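Local coordinates for protein BIS(5'-nucleosyl)-tetraphosphatase (Diadenosine tetraphosphatase), putative (Plasmodium falciparum, PDB 5CFJ) that probably hydrolyses diadenosine tetraphosphate asymmetrically, as a nucleotide-binding member of the Nudix hydrolase family, at residues E134-A137 / D138-K141. Sequence-based numbering, arbitrary orientation. Where two conformers were deposited one is given.
Sequences ESLA and DLLK
Asp138 N donates to Glu134 O at 2.9 Å, the first of four successive i to i+4 bonds that join 134-137 to 138-141 as one continuous alpha-helix. Leu139 N to Ser135 O and Leu140 N to Leu136 O follow, and Lys141 N closes the series on Ala137 O at 3.1 Å. The N-H...O angles run from 151° to 161°, and the backbone torsions of all eight residues are helical.

Among the side chains, the direct apolar meeting is Leu136 CD2 against Leu139 CD2 at 3.9 Å; the two side chains run alongside each other in the same direction, which brings these methyls together. Leu139 reaches this position with CG anti to its backbone N (chi1 174°). Leu140 instead packs over the turn, its CG 3.4 Å from Leu136 O. Leu136 and Leu139 both touch Tyr98 of strand 92-103, while Leu139 and Leu140 both touch Leu12 of strand 6-16. On the polar side, Asp138 folds back beside its own backbone N, which leaves OD2 3.3 Å from Glu134 O, an approach of two acceptors rather than a bond. Asp138 OD2 is 5.4 Å from Glu134 OE1, so the two like-charged carboxylates are near each other without contact.

The evidence describes an amphipathic helix of the Nudix domain: three buried leucines pack against the sheet, exposed Glu134 and Lys141 lie outward, and the acidic groups in the first turns may be modestly favoured by the helix dipole, against the mutual repulsion of the two carboxylates.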
ATOM      1  N   GLU A 134      13.868   1.954   2.880  1.00 16.57           N
ATOM      2  CA  GLU A 134      13.664   2.708   4.108  1.00 16.67           C
ATOM      3  C   GLU A 134      12.410   3.558   4.060  1.00 16.71           C
ATOM      4  O   GLU A 134      11.694   3.656   5.050  1.00 17.95           O
ATOM      5  CB  GLU A 134      14.868   3.601   4.396  1.00 19.27           C
ATOM      6  CG  GLU A 134      16.081   2.819   4.834  1.00 20.95           C
ATOM      7  CD  GLU A 134      17.329   3.668   4.987  1.00 21.30           C
ATOM      8  OE1 GLU A 134      17.240   4.911   4.888  1.00 21.60           O
ATOM      9  OE2 GLU A 134      18.404   3.080   5.207  1.00 24.54           O
ATOM     10  N   SER A 135      12.140   4.169   2.913  1.00 17.75           N
ATOM     11  CA  SER A 135      10.953   5.022   2.779  1.00 20.39           C
ATOM     12  C   SER A 135       9.658   4.283   3.136  1.00 17.48           C
ATOM     13  O   SER A 135       8.805   4.803   3.880  1.00 17.70           O
ATOM     14  CB  SER A 135      10.861   5.581   1.355  1.00 25.79           C
ATOM     15  OG  SER A 135      10.897   4.543   0.387  1.00 29.65           O
ATOM     16  N   LEU A 136       9.526   3.064   2.620  1.00 16.21           N
ATOM     17  CA  LEU A 136       8.339   2.249   2.859  1.00 15.43           C
ATOM     18  C   LEU A 136       8.301   1.683   4.269  1.00 14.17           C
ATOM     19  O   LEU A 136       7.244   1.664   4.912  1.00 15.36           O
ATOM     20  CB  LEU A 136       8.253   1.099   1.854  1.00 18.81           C
ATOM     21  CG  LEU A 136       7.529   1.372   0.545  1.00 20.45           C
ATOM     22  CD1 LEU A 136       7.510   0.124  -0.306  1.00 18.62           C
ATOM     23  CD2 LEU A 136       6.112   1.865   0.819  1.00 19.96           C
ATOM     24  N   ALA A 137       9.452   1.214   4.745  1.00 14.47           N
ATOM     25  CA  ALA A 137       9.527   0.689   6.104  1.00 14.93           C
ATOM     26  C   ALA A 137       9.075   1.759   7.107  1.00 14.87           C
ATOM     27  O   ALA A 137       8.257   1.531   8.036  1.00 15.70           O
ATOM     28  CB  ALA A 137      10.944   0.222   6.404  1.00 17.22           C
ATOM     29  N   ASP A 138       9.598   2.956   6.882  1.00 14.46           N
ATOM     30  CA  ASP A 138       9.310   4.066   7.759  1.00 14.38           C
ATOM     31  C   ASP A 138       7.853   4.481   7.628  1.00 14.39           C
ATOM     32  O   ASP A 138       7.224   4.821   8.628  1.00 15.84           O
ATOM     33  CB  ASP A 138      10.236   5.243   7.469  1.00 16.04           C
ATOM     34  CG  ASP A 138      11.671   4.946   7.840  1.00 16.80           C
ATOM     35  OD1 ASP A 138      11.905   3.941   8.546  1.00 17.56           O
ATOM     36  OD2 ASP A 138      12.565   5.708   7.433  1.00 19.11           O
ATOM     37  N   LEU A 139       7.302   4.427   6.410  1.00 14.34           N
ATOM     38  CA  LEU A 139       5.876   4.662   6.222  1.00 14.57           C
ATOM     39  C   LEU A 139       5.065   3.744   7.122  1.00 13.28           C
ATOM     40  O   LEU A 139       4.110   4.191   7.771  1.00 13.77           O
ATOM     41  CB  LEU A 139       5.493   4.446   4.762  1.00 15.09           C
ATOM     42  CG  LEU A 139       4.002   4.508   4.425  1.00 16.46           C
ATOM     43  CD1 LEU A 139       3.444   5.918   4.610  1.00 21.02           C
ATOM     44  CD2 LEU A 139       3.766   4.018   3.003  1.00 19.61           C
ATOM     45  N   LEU A 140       5.416   2.458   7.155  1.00 13.00           N
ATOM     46  CA  LEU A 140       4.625   1.541   7.986  1.00 13.55           C
ATOM     47  C   LEU A 140       4.714   1.900   9.467  1.00 13.99           C
ATOM     48  O   LEU A 140       3.692   1.897  10.200  1.00 14.32           O
ATOM     49  CB  LEU A 140       5.056   0.093   7.787  1.00 14.39           C
ATOM     50  CG  LEU A 140       4.993  -0.403   6.344  1.00 13.12           C
ATOM     51  CD1 LEU A 140       5.218  -1.912   6.305  1.00 14.44           C
ATOM     52  CD2 LEU A 140       3.679  -0.026   5.689  1.00 14.44           C
ATOM     53  N   LYS A 141       5.920   2.220   9.934  1.00 15.18           N
ATOM     54  CA  LYS A 141       6.050   2.584  11.349  0.55 15.61           C
ATOM     55  C   LYS A 141       5.270   3.856  11.700  1.00 16.07           C
ATOM     56  O   LYS A 141       4.594   3.936  12.739  1.00 17.30           O
ATOM     57  CB  LYS A 141       7.518   2.759  11.725  0.55 17.18           C
ATOM     58  CG  LYS A 141       8.286   1.459  11.796  0.55 23.02           C
ATOM     59  CD  LYS A 141       9.679   1.691  12.350  0.55 21.58           C
ATOM     60  CE  LYS A 141       9.621   2.358  13.714  0.55 19.25           C
ATOM     61  NZ  LYS A 141       9.004   1.473  14.741  0.55 46.38           N
TER